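Local structure of dehalogenase-like hydrolase (Ralstonia solanacearum, 3UMB) at residues A188-F193 with L208-A213; I175-S180 with F193-I198; F142-S147 with P165-V170; R109-M114 with D221-V226. The protein probably catalyses the hydrolytic dehalogenation of small (S)-2-haloalkanoic acids to (R)-2-hydroxyalkanoic acids, with release of a halide ion. One frame throughout, in Å; residues are numbered along the deposited sequence.

In the fold
Followed from the N terminus, the chain opens the longest of the four loops at helix 104-112 and closes it only at the C-terminal helix 219-227, in contact 4; the other three contacts all fall within that span. Contact 3 closes a short loop between edge strand 144-147 and helix 163-168, before contacts 2 and 1 begin. These two cross: strand 175-179 opens contact 2, helix 182-191 opens contact 1, strand 194-198 then closes contact 2, and the loop at 208-213 closes contact 1. They share Phe193 and meet where the hydroxyls of Thr189 and Thr195 probably hydrogen-bond. Leu222 of contact 4 packs on the strands of contact 2, and Val170 of contact 3 reaches Ile175.

Contact 1: A188-F193 with L208-A213; sequences ATWHGF and LDVAPA
Val210 CG1 sits on the indole of Trp190, while CG2 mainly meets Thr189. CG1 stands 3.5 Å above the ring plane, displaced toward the rim, with Trp190 NE1 its nearest atom at 3.6 Å. Val210 CG2 meets Thr189 CG2, also at 3.6 Å; this threonine methyl lies anti to its backbone N (chi1 -49° for OG1), which turns OG1 toward Pro212 CA. That hydroxyl is hydrogen-bonded to Ala185 O and probably to Thr195 OG1. At the indole edge, a water in the ring plane accepts from Trp190 NE1 (2.9 Å) and donates to Leu208 O (3.1 Å), with a weak bond to Asp209 O. A Schellman motif with Gly192 at C-prime ends the helix. His60 of the second subunit stacks on Trp190, while Lys62 and Arg51 of that subunit form salt bridges with Asp209, and both sides of the contact thereby join the subunit interface. The water satisfies the indole N-H and ties it to two loop carbonyls: the polar link is indirect, the rest apolar.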
loop_
_atom_site.group_PDB
_atom_site.type_symbol
_atom_site.label_atom_id
_atom_site.label_comp_id
_atom_site.label_asym_id
_atom_site.label_seq_id
_atom_site.Cartn_x
_atom_site.Cartn_y
_atom_site.Cartn_z
ATOM N N ALA A 188 -1.768 -15.049 -1.150
ATOM C CA ALA A 188 -2.377 -16.276 -1.660
ATOM C C ALA A 188 -2.129 -17.448 -0.751
ATOM O O ALA A 188 -3.001 -18.288 -0.584
ATOM C CB ALA A 188 -1.916 -16.565 -3.031
ATOM N N THR A 189 -0.965 -17.498 -0.132
ATOM C CA THR A 189 -0.653 -18.557 0.789
ATOM C C THR A 189 -1.546 -18.496 2.014
ATOM O O THR A 189 -1.941 -19.536 2.564
ATOM C CB THR A 189 0.822 -18.468 1.232
ATOM O OG1 THR A 189 1.661 -18.333 0.070
ATOM C CG2 THR A 189 1.250 -19.689 2.048
ATOM N N TRP A 190 -1.848 -17.281 2.479
ATOM C CA TRP A 190 -2.798 -17.063 3.587
ATOM C C TRP A 190 -4.174 -17.586 3.173
ATOM O O TRP A 190 -4.871 -18.178 3.929
ATOM C CB TRP A 190 -2.939 -15.541 3.916
ATOM C CG TRP A 190 -1.890 -14.925 4.814
ATOM C CD1 TRP A 190 -1.116 -15.559 5.757
ATOM C CD2 TRP A 190 -1.542 -13.529 4.902
ATOM N NE1 TRP A 190 -0.281 -14.660 6.377
ATOM C CE2 TRP A 190 -0.542 -13.406 5.888
ATOM C CE3 TRP A 190 -1.956 -12.379 4.217
ATOM C CZ2 TRP A 190 0.039 -12.193 6.197
ATOM C CZ3 TRP A 190 -1.370 -11.174 4.529
ATOM C CH2 TRP A 190 -0.388 -11.090 5.511
ATOM N N HIS A 191 -4.587 -17.345 1.963
ATOM C CA HIS A 191 -5.913 -17.810 1.561
ATOM C C HIS A 191 -6.011 -19.343 1.487
ATOM O O HIS A 191 -7.090 -19.901 1.561
ATOM C CB HIS A 191 -6.280 -17.195 0.227
ATOM C CG HIS A 191 -7.707 -17.420 -0.188
ATOM N ND1 HIS A 191 -8.767 -16.787 0.424
ATOM C CD2 HIS A 191 -8.242 -18.190 -1.162
ATOM C CE1 HIS A 191 -9.891 -17.143 -0.172
ATOM N NE2 HIS A 191 -9.603 -17.998 -1.134
ATOM N N GLY A 192 -4.869 -20.008 1.365
ATOM C CA GLY A 192 -4.793 -21.474 1.354
ATOM C C GLY A 192 -4.363 -22.106 0.023
ATOM O O GLY A 192 -4.524 -23.312 -0.137
ATOM N N PHE A 193 -3.867 -21.327 -0.935
ATOM C CA PHE A 193 -3.341 -21.906 -2.189
ATOM C C PHE A 193 -1.977 -22.502 -1.975
ATOM O O PHE A 193 -1.259 -22.134 -1.055
ATOM C CB PHE A 193 -3.137 -20.878 -3.301
ATOM C CG PHE A 193 -4.386 -20.196 -3.755
ATOM C CD1 PHE A 193 -5.140 -20.710 -4.800
ATOM C CD2 PHE A 193 -4.799 -18.997 -3.155
ATOM C CE1 PHE A 193 -6.299 -20.063 -5.230
ATOM C CE2 PHE A 193 -5.926 -18.348 -3.594
ATOM C CZ PHE A 193 -6.685 -18.881 -4.645
ATOM N N LEU A 208 6.337 -11.081 6.211
ATOM C CA LEU A 208 4.897 -11.217 6.494
ATOM C C LEU A 208 4.578 -12.446 7.351
ATOM O O LEU A 208 3.415 -12.764 7.532
ATOM C CB LEU A 208 4.064 -11.221 5.197
ATOM C CG LEU A 208 3.947 -9.865 4.438
ATOM C CD1 LEU A 208 3.421 -10.074 3.008
ATOM C CD2 LEU A 208 3.118 -8.829 5.116
ATOM N N ASP A 209 5.597 -13.118 7.888
ATOM C CA ASP A 209 5.420 -14.349 8.712
ATOM C C ASP A 209 4.752 -15.507 7.956
ATOM O O ASP A 209 4.085 -16.368 8.540
ATOM C CB ASP A 209 4.637 -14.055 10.000
ATOM C CG ASP A 209 5.331 -13.055 10.874
ATOM O OD1 ASP A 209 6.392 -13.405 11.426
ATOM O OD2 ASP A 209 4.823 -11.917 11.005
ATOM N N VAL A 210 4.929 -15.515 6.647
ATOM C CA VAL A 210 4.358 -16.550 5.783
ATOM C C VAL A 210 5.281 -16.598 4.571
ATOM O O VAL A 210 5.940 -15.614 4.250
ATOM C CB VAL A 210 2.905 -16.211 5.376
ATOM C CG1 VAL A 210 2.847 -14.911 4.541
ATOM C CG2 VAL A 210 2.242 -17.370 4.622
ATOM N N ALA A 211 5.366 -17.761 3.937
ATOM C CA ALA A 211 6.197 -17.942 2.728
ATOM C C ALA A 211 5.469 -18.827 1.701
ATOM O O ALA A 211 4.811 -19.782 2.034
ATOM C CB ALA A 211 7.615 -18.515 3.099
ATOM N N PRO A 212 5.585 -18.497 0.433
ATOM C CA PRO A 212 5.044 -19.391 -0.565
ATOM C C PRO A 212 5.663 -20.809 -0.518
ATOM O O PRO A 212 6.683 -21.015 0.125
ATOM C CB PRO A 212 5.422 -18.706 -1.864
ATOM C CG PRO A 212 6.649 -17.924 -1.529
ATOM C CD PRO A 212 6.405 -17.434 -0.161
ATOM N N ALA A 213 5.037 -21.758 -1.200
ATOM C CA ALA A 213 5.479 -23.131 -1.178
ATOM C C ALA A 213 6.907 -23.197 -1.742
ATOM O O ALA A 213 7.789 -23.786 -1.100
ATOM C CB ALA A 213 4.510 -24.027 -1.995
HETATM O O HOH W 1 1.432 -14.843 8.706
#

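Contact 2: I175-S180 with F193-I198; sequences ILFVSS and FTTFWI
The ring of Phe193 receives Phe177 CG over one face and Ile175 at its edge, where CB lies 3.8 Å from Phe193 CD1 and the carbonyl O is in the ring plane. The Phe177 and Phe193 rings meet obliquely, their planes at 41° and centroids 5.3 Å apart, neither a stack nor a T-shape. At the far end Trp197 presents its pyrrole edge: NE1 donates to Ser180 O at 3.0 Å, with the oxygen in the indole plane but the donor 72° out of the carbonyl plane, and CD1 rests against Ser179 O. Along the two strands runs a parallel ladder of regular register, though the bond of Thr194 N to Ile175 O is long and bent (3.3 Å, 140°). Phe177 N bonds to Thr194 O (2.7 Å), Phe196 N to Phe177 O (2.8 Å), Ser179 N to Phe196 O and Ile198 N to Ser179 O, each strand giving and receiving in turn. Leu176 CG is anti to the backbone N, and a bend at chi2 folds CD1 over the neighbouring strand, 3.2 Å from Thr194 O and 3.7 Å from Thr194 CG2. The two strands belong to a beta-alpha-beta crossover through helix 182-191, whose Ala188 packs on Phe177, Phe193 and Thr195. Leu176, Val178 and Phe196 line the other face, under Leu222 of helix 219-227, while strand 6-9 flanks 175-179 within the sheet.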
loop_
_atom_site.group_PDB
_atom_site.type_symbol
_atom_site.label_atom_id
_atom_site.label_comp_id
_atom_site.label_asym_id
_atom_site.label_seq_id
_atom_site.Cartn_x
_atom_site.Cartn_y
_atom_site.Cartn_z
ATOM N N ILE A 175 -5.168 -25.602 -6.128
ATOM C CA ILE A 175 -4.777 -24.688 -7.204
ATOM C C ILE A 175 -3.366 -24.229 -6.887
ATOM O O ILE A 175 -3.048 -23.942 -5.737
ATOM C CB ILE A 175 -5.762 -23.498 -7.337
ATOM C CG1 ILE A 175 -7.174 -24.028 -7.641
ATOM C CG2 ILE A 175 -5.328 -22.521 -8.434
ATOM C CD1 ILE A 175 -8.233 -22.950 -7.900
ATOM N N LEU A 176 -2.496 -24.244 -7.895
ATOM C CA LEU A 176 -1.192 -23.599 -7.767
ATOM C C LEU A 176 -1.338 -22.140 -8.200
ATOM O O LEU A 176 -1.724 -21.828 -9.342
ATOM C CB LEU A 176 -0.094 -24.285 -8.581
ATOM C CG LEU A 176 1.282 -23.604 -8.457
ATOM C CD1 LEU A 176 1.838 -23.634 -7.016
ATOM C CD2 LEU A 176 2.268 -24.232 -9.438
ATOM N N PHE A 177 -1.010 -21.257 -7.265
ATOM C CA PHE A 177 -1.125 -19.832 -7.484
ATOM C C PHE A 177 0.258 -19.269 -7.766
ATOM O O PHE A 177 1.169 -19.382 -6.947
ATOM C CB PHE A 177 -1.732 -19.165 -6.255
ATOM C CG PHE A 177 -1.950 -17.708 -6.445
ATOM C CD1 PHE A 177 -3.124 -17.241 -7.010
ATOM C CD2 PHE A 177 -0.930 -16.795 -6.147
ATOM C CE1 PHE A 177 -3.293 -15.863 -7.243
ATOM C CE2 PHE A 177 -1.080 -15.444 -6.374
ATOM C CZ PHE A 177 -2.270 -14.952 -6.904
ATOM N N VAL A 178 0.392 -18.630 -8.917
ATOM C CA VAL A 178 1.658 -18.084 -9.385
ATOM C C VAL A 178 1.599 -16.572 -9.522
ATOM O O VAL A 178 0.718 -16.034 -10.192
ATOM C CB VAL A 178 2.018 -18.675 -10.763
ATOM C CG1 VAL A 178 3.363 -18.097 -11.268
ATOM C CG2 VAL A 178 2.057 -20.210 -10.671
ATOM N N SER A 179 2.525 -15.896 -8.846
ATOM C CA SER A 179 2.677 -14.411 -8.939
ATOM C C SER A 179 4.126 -13.964 -8.947
ATOM O O SER A 179 4.969 -14.623 -8.386
ATOM C CB SER A 179 2.029 -13.720 -7.743
ATOM O OG SER A 179 1.950 -12.318 -8.040
ATOM N N SER A 180 4.395 -12.842 -9.597
ATOM C CA SER A 180 5.671 -12.159 -9.441
ATOM C C SER A 180 5.808 -11.283 -8.219
ATOM O O SER A 180 6.907 -10.857 -7.863
ATOM C CB SER A 180 5.896 -11.249 -10.610
ATOM O OG SER A 180 6.455 -12.057 -11.588
ATOM N N PHE A 193 -3.867 -21.327 -0.935
ATOM C CA PHE A 193 -3.341 -21.906 -2.189
ATOM C C PHE A 193 -1.977 -22.502 -1.975
ATOM O O PHE A 193 -1.259 -22.134 -1.055
ATOM C CB PHE A 193 -3.137 -20.878 -3.301
ATOM C CG PHE A 193 -4.386 -20.196 -3.755
ATOM C CD1 PHE A 193 -5.140 -20.710 -4.800
ATOM C CD2 PHE A 193 -4.799 -18.997 -3.155
ATOM C CE1 PHE A 193 -6.299 -20.063 -5.230
ATOM C CE2 PHE A 193 -5.926 -18.348 -3.594
ATOM C CZ PHE A 193 -6.685 -18.881 -4.645
ATOM N N THR A 194 -1.604 -23.407 -2.867
ATOM C CA THR A 194 -0.194 -23.747 -3.031
ATOM C C THR A 194 0.323 -22.633 -3.902
ATOM O O THR A 194 -0.222 -22.384 -4.974
ATOM C CB THR A 194 0.039 -25.087 -3.806
ATOM O OG1 THR A 194 -0.704 -26.141 -3.186
ATOM C CG2 THR A 194 1.539 -25.437 -3.827
ATOM N N THR A 195 1.365 -21.945 -3.468
ATOM C CA THR A 195 1.819 -20.818 -4.243
ATOM C C THR A 195 3.287 -20.938 -4.685
ATOM O O THR A 195 4.134 -21.464 -3.967
ATOM C CB THR A 195 1.651 -19.526 -3.427
ATOM O OG1 THR A 195 2.541 -19.584 -2.330
ATOM C CG2 THR A 195 0.250 -19.379 -2.901
ATOM N N PHE A 196 3.566 -20.362 -5.845
ATOM C CA PHE A 196 4.899 -20.246 -6.351
ATOM C C PHE A 196 5.176 -18.770 -6.652
ATOM O O PHE A 196 4.397 -18.123 -7.336
ATOM C CB PHE A 196 5.025 -21.057 -7.648
ATOM C CG PHE A 196 6.416 -21.077 -8.211
ATOM C CD1 PHE A 196 7.310 -22.104 -7.852
ATOM C CD2 PHE A 196 6.845 -20.080 -9.087
ATOM C CE1 PHE A 196 8.605 -22.126 -8.338
ATOM C CE2 PHE A 196 8.173 -20.104 -9.597
ATOM C CZ PHE A 196 9.041 -21.138 -9.214
ATOM N N TRP A 197 6.326 -18.267 -6.204
ATOM C CA TRP A 197 6.701 -16.884 -6.415
ATOM C C TRP A 197 7.792 -16.769 -7.479
ATOM O O TRP A 197 8.926 -17.221 -7.260
ATOM C CB TRP A 197 7.187 -16.298 -5.075
ATOM C CG TRP A 197 7.658 -14.872 -5.143
ATOM C CD1 TRP A 197 7.198 -13.882 -5.963
ATOM C CD2 TRP A 197 8.664 -14.266 -4.315
ATOM N NE1 TRP A 197 7.884 -12.688 -5.718
ATOM C CE2 TRP A 197 8.787 -12.911 -4.709
ATOM C CE3 TRP A 197 9.473 -14.738 -3.277
ATOM C CZ2 TRP A 197 9.672 -12.045 -4.103
ATOM C CZ3 TRP A 197 10.366 -13.864 -2.692
ATOM C CH2 TRP A 197 10.439 -12.536 -3.095
ATOM N N ILE A 198 7.465 -16.131 -8.602
ATOM C CA ILE A 198 8.449 -15.813 -9.618
ATOM C C ILE A 198 9.113 -14.524 -9.194
ATOM O O ILE A 198 8.661 -13.446 -9.492
ATOM C CB ILE A 198 7.876 -15.743 -11.082
ATOM C CG1 ILE A 198 7.062 -16.998 -11.394
ATOM C CG2 ILE A 198 9.051 -15.632 -12.110
ATOM C CD1 ILE A 198 6.545 -17.138 -12.813
#

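Contact 3: F142-S147 with P165-V170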
loop_
_atom_site.group_PDB
_atom_site.type_symbol
_atom_site.label_atom_id
_atom_site.label_comp_id
_atom_site.label_asym_id
_atom_site.label_seq_id
_atom_site.Cartn_x
_atom_site.Cartn_y
_atom_site.Cartn_z
ATOM N N PHE A 142 -5.832 -20.379 -21.604
ATOM C CA PHE A 142 -6.605 -20.215 -20.365
ATOM C C PHE A 142 -8.096 -20.575 -20.497
ATOM O O PHE A 142 -8.868 -19.976 -21.260
ATOM C CB PHE A 142 -6.471 -18.790 -19.816
ATOM C CG PHE A 142 -5.060 -18.366 -19.604
ATOM C CD1 PHE A 142 -4.243 -19.063 -18.751
ATOM C CD2 PHE A 142 -4.549 -17.282 -20.263
ATOM C CE1 PHE A 142 -2.925 -18.697 -18.560
ATOM C CE2 PHE A 142 -3.231 -16.899 -20.081
ATOM C CZ PHE A 142 -2.420 -17.607 -19.230
ATOM N N ASP A 143 -8.481 -21.549 -19.690
ATOM C CA ASP A 143 -9.882 -21.807 -19.394
ATOM C C ASP A 143 -10.596 -20.566 -18.805
ATOM O O ASP A 143 -11.640 -20.151 -19.322
ATOM C CB ASP A 143 -9.984 -22.991 -18.443
ATOM C CG ASP A 143 -9.502 -24.282 -19.076
ATOM O OD1 ASP A 143 -8.728 -24.220 -20.064
ATOM O OD2 ASP A 143 -9.895 -25.369 -18.583
ATOM N N HIS A 144 -10.028 -19.955 -17.757
ATOM C CA HIS A 144 -10.669 -18.792 -17.108
ATOM C C HIS A 144 -9.729 -17.596 -17.052
ATOM O O HIS A 144 -8.572 -17.730 -16.734
ATOM C CB HIS A 144 -11.143 -19.153 -15.700
ATOM C CG HIS A 144 -11.974 -20.407 -15.621
ATOM N ND1 HIS A 144 -13.336 -20.418 -15.867
ATOM C CD2 HIS A 144 -11.642 -21.682 -15.287
ATOM C CE1 HIS A 144 -13.802 -21.643 -15.687
ATOM N NE2 HIS A 144 -12.797 -22.430 -15.335
ATOM N N VAL A 145 -10.247 -16.431 -17.408
ATOM C CA VAL A 145 -9.518 -15.181 -17.353
ATOM C C VAL A 145 -10.365 -14.311 -16.401
ATOM O O VAL A 145 -11.454 -13.817 -16.771
ATOM C CB VAL A 145 -9.323 -14.581 -18.765
ATOM C CG1 VAL A 145 -8.899 -13.104 -18.715
ATOM C CG2 VAL A 145 -8.286 -15.391 -19.560
ATOM N N LEU A 146 -9.881 -14.187 -15.161
ATOM C CA LEU A 146 -10.652 -13.620 -14.054
ATOM C C LEU A 146 -10.127 -12.228 -13.608
ATOM O O LEU A 146 -8.938 -11.953 -13.589
ATOM C CB LEU A 146 -10.678 -14.619 -12.879
ATOM C CG LEU A 146 -11.081 -16.076 -13.232
ATOM C CD1 LEU A 146 -10.658 -17.008 -12.182
ATOM C CD2 LEU A 146 -12.605 -16.215 -13.451
ATOM N N SER A 147 -11.062 -11.351 -13.290
ATOM C CA SER A 147 -10.784 -9.998 -12.858
ATOM C C SER A 147 -11.445 -9.753 -11.529
ATOM O O SER A 147 -12.595 -10.128 -11.326
ATOM C CB SER A 147 -11.367 -9.029 -13.857
ATOM O OG SER A 147 -11.357 -7.698 -13.379
ATOM N N PRO A 165 -10.840 -20.443 -6.775
ATOM C CA PRO A 165 -11.555 -21.668 -6.428
ATOM C C PRO A 165 -12.943 -21.757 -7.072
ATOM O O PRO A 165 -13.277 -22.821 -7.607
ATOM C CB PRO A 165 -11.617 -21.609 -4.919
ATOM C CG PRO A 165 -10.285 -20.932 -4.576
ATOM C CD PRO A 165 -10.211 -19.837 -5.591
ATOM N N ARG A 166 -13.702 -20.650 -7.108
ATOM C CA ARG A 166 -15.064 -20.685 -7.657
ATOM C C ARG A 166 -15.102 -21.062 -9.066
ATOM O O ARG A 166 -15.872 -21.923 -9.422
ATOM C CB ARG A 166 -15.796 -19.351 -7.593
ATOM C CG ARG A 166 -16.694 -19.266 -6.388
ATOM C CD ARG A 166 -17.967 -18.430 -6.653
ATOM N NE ARG A 166 -17.670 -17.051 -6.989
ATOM C CZ ARG A 166 -17.038 -16.226 -6.189
ATOM N NH1 ARG A 166 -16.619 -16.635 -4.994
ATOM N NH2 ARG A 166 -16.859 -14.975 -6.558
ATOM N N ALA A 167 -14.330 -20.361 -9.894
ATOM C CA ALA A 167 -14.301 -20.634 -11.342
ATOM C C ALA A 167 -13.822 -22.074 -11.696
ATOM O O ALA A 167 -14.327 -22.665 -12.639
ATOM C CB ALA A 167 -13.457 -19.608 -12.064
ATOM N N PHE A 168 -12.873 -22.610 -10.924
ATOM C CA PHE A 168 -12.253 -23.908 -11.233
ATOM C C PHE A 168 -12.962 -25.119 -10.619
ATOM O O PHE A 168 -12.652 -26.244 -10.993
ATOM C CB PHE A 168 -10.751 -23.897 -10.863
ATOM C CG PHE A 168 -9.907 -23.197 -11.905
ATOM C CD1 PHE A 168 -9.345 -23.905 -12.947
ATOM C CD2 PHE A 168 -9.796 -21.810 -11.905
ATOM C CE1 PHE A 168 -8.630 -23.247 -13.933
ATOM C CE2 PHE A 168 -9.097 -21.152 -12.890
ATOM C CZ PHE A 168 -8.511 -21.865 -13.907
ATOM N N GLY A 169 -13.883 -24.871 -9.684
ATOM C CA GLY A 169 -14.633 -25.901 -9.021
ATOM C C GLY A 169 -13.774 -26.732 -8.101
ATOM O O GLY A 169 -14.168 -27.842 -7.757
ATOM N N VAL A 170 -12.616 -26.197 -7.684
ATOM C CA VAL A 170 -11.701 -26.873 -6.746
ATOM C C VAL A 170 -11.334 -25.976 -5.545
ATOM O O VAL A 170 -11.368 -24.756 -5.657
ATOM C CB VAL A 170 -10.394 -27.352 -7.454
ATOM C CG1 VAL A 170 -10.737 -28.285 -8.638
ATOM C CG2 VAL A 170 -9.552 -26.182 -7.937
#
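Ala167 lodges its methyl between His144 and Leu146, two residues whose side chains leave the strand on the same side. Its CB lies 4.0 Å from the centroid of the imidazole and 14° off the ring normal, a CH-pi contact over the face, and the same carbon is 3.8 Å from both Leu146 CD1 and Leu146 CD2, so the leucine's forked end receives it. The carbonyl of Ala167 also comes over the imidazole; its O is 3.1 Å from His144 NE2, but the angle is too poor for a hydrogen bond. The setting is the Rossmann-like alpha/beta fold of the HAD superfamily, with strand 144-147 outermost in its parallel sheet; the chain leaving it runs through helix 163-168 to strand 175-179, passing strands 118-122 and 6-9 on the way. Next in sequence, Phe168 takes the imidazole edge on its ring face. His144 CD2 stands 3.4 Å above the centre of the phenyl ring, and the planes meet at 69°, a T-shaped pair; His144 CG, anti to its carbonyl carbon (chi1 -51°), swings the imidazole toward the helix. Leu146 CD1 comes in at the phenyl edge, 4.5 Å from Phe168 CE2, while the phenylalanine also touches Ala6 and Val8 of strand 6-9. Gly169 leaves the helix with positive phi, and Val170 after it turns to Ile175 of strand 175-179, next in the chain.

Contact 4: R109-M114 with D221-V226; sequences RQLREM and DLLQFV
Leu223 and Leu111 run antiparallel alongside one another, meeting through Leu223 CD1 and Leu111 CD2 at 3.6 Å. Gln110 lies nearly perpendicular to the Leu223 side chain: its CB touches Leu223 CD1 at 3.7 Å, and the whole amide lies against Leu223 CD2, with OE1 nearest at 3.3 Å. The amide NE2 makes a weak hydrogen bond with Pro106 O in its own helix. One turn on, Val226 meets Leu111 almost squarely, with CG2 3.9 Å from Leu111 CD2. Leu223 CG is anti to its backbone N (chi1 -160°), which carries both of its methyls over to the other helix. Met114, exposed and present as selenomethionine, lays CE obliquely against Val226 CG1 at 4.0 Å. Leu222, on the neighbouring side of the helix, packs on Leu176, Val178 and Phe196. Apolar contact of this kind between helices flanking a parallel sheet is characteristic of the Rossmann-like core of HAD hydrolases.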
loop_
_atom_site.group_PDB
_atom_site.type_symbol
_atom_site.label_atom_id
_atom_site.label_comp_id
_atom_site.label_asym_id
_atom_site.label_seq_id
_atom_site.Cartn_x
_atom_site.Cartn_y
_atom_site.Cartn_z
ATOM N N ARG A 109 2.542 -24.606 -22.258
ATOM C CA ARG A 109 2.229 -25.832 -22.990
ATOM C C ARG A 109 2.674 -27.097 -22.268
ATOM O O ARG A 109 1.873 -28.011 -22.144
ATOM C CB ARG A 109 2.746 -25.756 -24.419
ATOM C CG ARG A 109 1.865 -24.834 -25.246
ATOM C CD ARG A 109 2.574 -24.184 -26.439
ATOM N NE ARG A 109 1.616 -23.377 -27.206
ATOM C CZ ARG A 109 1.921 -22.581 -28.234
ATOM N NH1 ARG A 109 3.187 -22.462 -28.647
ATOM N NH2 ARG A 109 0.946 -21.894 -28.849
ATOM N N GLN A 110 3.899 -27.149 -21.734
ATOM C CA GLN A 110 4.319 -28.325 -20.927
ATOM C C GLN A 110 3.410 -28.609 -19.692
ATOM O O GLN A 110 3.470 -29.682 -19.099
ATOM C CB GLN A 110 5.787 -28.189 -20.492
ATOM C CG GLN A 110 6.822 -28.633 -21.562
ATOM C CD GLN A 110 8.122 -27.801 -21.533
ATOM O OE1 GLN A 110 9.143 -28.251 -21.009
ATOM N NE2 GLN A 110 8.079 -26.583 -22.097
ATOM N N LEU A 111 2.589 -27.622 -19.317
ATOM C CA LEU A 111 1.584 -27.733 -18.233
ATOM C C LEU A 111 0.207 -28.131 -18.786
ATOM O O LEU A 111 -0.435 -29.019 -18.237
ATOM C CB LEU A 111 1.446 -26.406 -17.462
ATOM C CG LEU A 111 2.693 -25.779 -16.826
ATOM C CD1 LEU A 111 2.412 -24.314 -16.470
ATOM C CD2 LEU A 111 3.131 -26.589 -15.619
ATOM N N ARG A 112 -0.247 -27.443 -19.840
ATOM C CA ARG A 112 -1.482 -27.804 -20.539
ATOM C C ARG A 112 -1.411 -29.264 -20.942
ATOM O O ARG A 112 -2.386 -30.012 -20.799
ATOM C CB ARG A 112 -1.676 -26.973 -21.813
ATOM C CG ARG A 112 -2.133 -25.567 -21.585
ATOM C CD ARG A 112 -3.405 -25.296 -22.345
ATOM N NE ARG A 112 -4.544 -26.003 -21.739
ATOM C CZ ARG A 112 -5.780 -26.037 -22.243
ATOM N NH1 ARG A 112 -6.736 -26.711 -21.600
ATOM N NH2 ARG A 112 -6.072 -25.403 -23.384
ATOM N N GLU A 113 -0.229 -29.660 -21.433
ATOM C CA GLU A 113 -0.017 -31.013 -21.922
ATOM C C GLU A 113 0.032 -32.013 -20.761
ATOM O O GLU A 113 -0.470 -33.132 -20.911
ATOM C CB GLU A 113 1.223 -31.096 -22.849
ATOM C CG GLU A 113 1.236 -30.130 -24.104
ATOM C CD GLU A 113 -0.066 -29.290 -24.328
ATOM O OE1 GLU A 113 0.024 -28.043 -24.576
ATOM O OE2 GLU A 113 -1.177 -29.882 -24.270
HETATM N N MSE A 114 0.571 -31.627 -19.600
HETATM C CA MSE A 114 0.483 -32.516 -18.404
HETATM C C MSE A 114 -0.875 -32.438 -17.656
HETATM O O MSE A 114 -0.960 -32.751 -16.463
HETATM C CB MSE A 114 1.684 -32.347 -17.446
HETATM C CG MSE A 114 2.024 -30.924 -17.061
HETATM SE SE MSE A 114 3.667 -30.750 -16.010
HETATM C CE MSE A 114 3.295 -32.043 -14.541
ATOM N N ASP A 221 11.564 -21.932 -14.041
ATOM C CA ASP A 221 11.691 -22.512 -12.704
ATOM C C ASP A 221 10.356 -23.041 -12.198
ATOM O O ASP A 221 10.340 -24.029 -11.454
ATOM C CB ASP A 221 12.300 -21.540 -11.692
ATOM C CG ASP A 221 13.780 -21.289 -11.935
ATOM O OD1 ASP A 221 14.512 -22.228 -12.350
ATOM O OD2 ASP A 221 14.203 -20.137 -11.714
ATOM N N LEU A 222 9.250 -22.398 -12.587
ATOM C CA LEU A 222 7.908 -22.822 -12.136
ATOM C C LEU A 222 7.561 -24.206 -12.687
ATOM O O LEU A 222 7.087 -25.080 -11.951
ATOM C CB LEU A 222 6.817 -21.817 -12.544
ATOM C CG LEU A 222 5.405 -22.448 -12.540
ATOM C CD1 LEU A 222 4.899 -22.736 -11.153
ATOM C CD2 LEU A 222 4.424 -21.612 -13.276
ATOM N N LEU A 223 7.789 -24.372 -13.994
ATOM C CA LEU A 223 7.730 -25.684 -14.672
ATOM C C LEU A 223 8.552 -26.728 -13.924
ATOM O O LEU A 223 8.037 -27.814 -13.627
ATOM C CB LEU A 223 8.228 -25.558 -16.114
ATOM C CG LEU A 223 7.832 -26.651 -17.119
ATOM C CD1 LEU A 223 6.347 -27.051 -17.063
ATOM C CD2 LEU A 223 8.222 -26.203 -18.548
ATOM N N GLN A 224 9.811 -26.399 -13.606
ATOM C CA GLN A 224 10.685 -27.318 -12.860
ATOM C C GLN A 224 9.853 -27.882 -11.710
ATOM O O GLN A 224 9.707 -29.088 -11.559
ATOM C CB GLN A 224 11.921 -26.601 -12.265
ATOM C CG GLN A 224 13.302 -26.761 -12.944
ATOM C CD GLN A 224 14.503 -26.224 -12.051
ATOM O OE1 GLN A 224 14.753 -25.003 -11.944
ATOM N NE2 GLN A 224 15.238 -27.159 -11.429
ATOM N N PHE A 225 9.276 -26.961 -10.933
ATOM C CA PHE A 225 8.685 -27.248 -9.617
ATOM C C PHE A 225 7.442 -28.121 -9.678
ATOM O O PHE A 225 7.260 -29.008 -8.831
ATOM C CB PHE A 225 8.382 -25.909 -8.906
ATOM C CG PHE A 225 7.321 -25.984 -7.843
ATOM C CD1 PHE A 225 7.660 -26.192 -6.514
ATOM C CD2 PHE A 225 5.988 -25.799 -8.166
ATOM C CE1 PHE A 225 6.689 -26.245 -5.535
ATOM C CE2 PHE A 225 5.003 -25.843 -7.175
ATOM C CZ PHE A 225 5.358 -26.068 -5.870
ATOM N N VAL A 226 6.582 -27.844 -10.652
ATOM C CA VAL A 226 5.376 -28.639 -10.856
ATOM C C VAL A 226 5.794 -30.102 -11.156
ATOM O O VAL A 226 5.467 -31.040 -10.397
ATOM C CB VAL A 226 4.497 -28.069 -12.035
ATOM C CG1 VAL A 226 3.174 -28.834 -12.136
ATOM C CG2 VAL A 226 4.220 -26.578 -11.861
#